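Local coordinates for flagellar hook-associated protein 2 (Bdellovibrio bacteriovorus, PDB 6KTY) that probably caps the tip of the growing flagellar filament, helping flagellin subunits polymerise there and keeping them from leaking out, at residues A34-V38 with K154-D158. Numbering follows the deposited sequence.
Sequences AIEVV and KVKVD
E36 and K156 form the hydrogen-bonded pair at the middle of two antiparallel strands, E36 N giving to K156 O at 3.0 Å and K156 N to E36 O at 2.8 Å, while D158 N to A34 O and V38 N to K154 O extend the pairing at both ends. The last of these is the most bent, 134° at the hydrogen. I35 with V157 and V37 with V155 are the flanking non-hydrogen-bonded pairs, their side chains on the buried side of the sheet. I35 CG1 stands opposite the carbonyl carbon (chi1 -60°), and the further turn at chi2 (-54°) carries CD1 to V157 CG2, 3.6 Å away; V37 and V155 both rest on F180. On the other side E36 and K156 run side by side, both chains extended, and E36 OE1 lies 3.5 Å from K156 CD. V38 CG2 meets K156 CG at 4.0 Å. E36 OE1 and K156 NZ, 4.4 Å apart, are too distant for a salt bridge, whereas E36 OE2 accepts from G186 N. D158 OD1 makes a salt bridge to K43 NZ of the second subunit. Four backbone bonds, with I35-V157 and V38-K156 as apolar additions, thus join neighbouring strands 32-39 and 153-157 in this cap-protein fragment's five-stranded antiparallel sheet, across 115 intervening residues; E36-K156 charge attraction is probably minor.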
# COMPACT_ATOMS: atom_id res chain seq x y z
N ALA A 34 -7.15 -12.93 11.29
CA ALA A 34 -7.18 -12.08 10.10
C ALA A 34 -7.64 -10.70 10.53
O ALA A 34 -8.80 -10.53 10.93
CB ALA A 34 -8.11 -12.64 9.08
N ILE A 35 -6.72 -9.72 10.46
CA ILE A 35 -7.00 -8.36 10.92
C ILE A 35 -6.63 -7.37 9.85
O ILE A 35 -5.53 -7.43 9.29
CB ILE A 35 -6.20 -7.98 12.19
CG1 ILE A 35 -6.54 -8.90 13.35
CG2 ILE A 35 -6.54 -6.56 12.65
CD1 ILE A 35 -8.02 -9.00 13.67
N GLU A 36 -7.57 -6.46 9.60
CA GLU A 36 -7.43 -5.34 8.72
C GLU A 36 -7.62 -4.03 9.50
O GLU A 36 -8.69 -3.82 10.10
CB GLU A 36 -8.51 -5.41 7.65
CG GLU A 36 -8.33 -4.39 6.56
CD GLU A 36 -9.38 -4.48 5.49
OE1 GLU A 36 -9.92 -5.58 5.28
OE2 GLU A 36 -9.64 -3.46 4.81
N VAL A 37 -6.63 -3.15 9.47
CA VAL A 37 -6.81 -1.82 10.07
C VAL A 37 -7.37 -0.86 9.01
O VAL A 37 -6.64 -0.44 8.09
CB VAL A 37 -5.52 -1.26 10.62
CG1 VAL A 37 -5.82 0.08 11.36
CG2 VAL A 37 -4.85 -2.28 11.49
N VAL A 38 -8.67 -0.57 9.09
CA VAL A 38 -9.35 0.27 8.11
C VAL A 38 -9.04 1.75 8.39
O VAL A 38 -8.66 2.48 7.50
CB VAL A 38 -10.88 -0.00 8.04
CG1 VAL A 38 -11.54 0.90 7.03
CG2 VAL A 38 -11.12 -1.49 7.63
N LYS A 154 -11.42 1.70 13.14
CA LYS A 154 -12.24 0.73 12.45
C LYS A 154 -11.30 -0.38 12.05
O LYS A 154 -10.29 -0.13 11.38
CB LYS A 154 -12.92 1.32 11.22
CG LYS A 154 -13.97 2.39 11.54
CD LYS A 154 -14.50 3.03 10.27
CE LYS A 154 -15.62 4.01 10.55
NZ LYS A 154 -16.00 4.70 9.25
N VAL A 155 -11.61 -1.59 12.50
CA VAL A 155 -10.84 -2.75 12.14
C VAL A 155 -11.74 -3.89 11.75
O VAL A 155 -12.85 -4.02 12.25
CB VAL A 155 -9.94 -3.18 13.30
CG1 VAL A 155 -9.12 -1.96 13.76
CG2 VAL A 155 -10.76 -3.75 14.43
N LYS A 156 -11.25 -4.74 10.88
CA LYS A 156 -11.98 -5.94 10.54
C LYS A 156 -11.32 -7.16 11.15
O LYS A 156 -10.11 -7.37 10.99
CB LYS A 156 -12.11 -6.10 9.04
CG LYS A 156 -12.91 -4.98 8.34
CD LYS A 156 -13.07 -5.29 6.84
CE LYS A 156 -14.04 -4.27 6.18
NZ LYS A 156 -14.14 -4.39 4.71
N VAL A 157 -12.13 -7.98 11.81
CA VAL A 157 -11.66 -9.23 12.36
C VAL A 157 -12.44 -10.33 11.64
O VAL A 157 -13.68 -10.31 11.60
CB VAL A 157 -11.80 -9.26 13.90
CG1 VAL A 157 -13.24 -9.03 14.34
CG2 VAL A 157 -11.22 -10.56 14.45
N ASP A 158 -11.70 -11.24 11.02
CA ASP A 158 -12.26 -12.24 10.10
C ASP A 158 -13.32 -11.64 9.15
O ASP A 158 -14.36 -12.24 8.89
CB ASP A 158 -12.84 -13.40 10.90
CG ASP A 158 -11.76 -14.25 11.61
OD1 ASP A 158 -10.56 -14.21 11.22
OD2 ASP A 158 -12.13 -14.96 12.56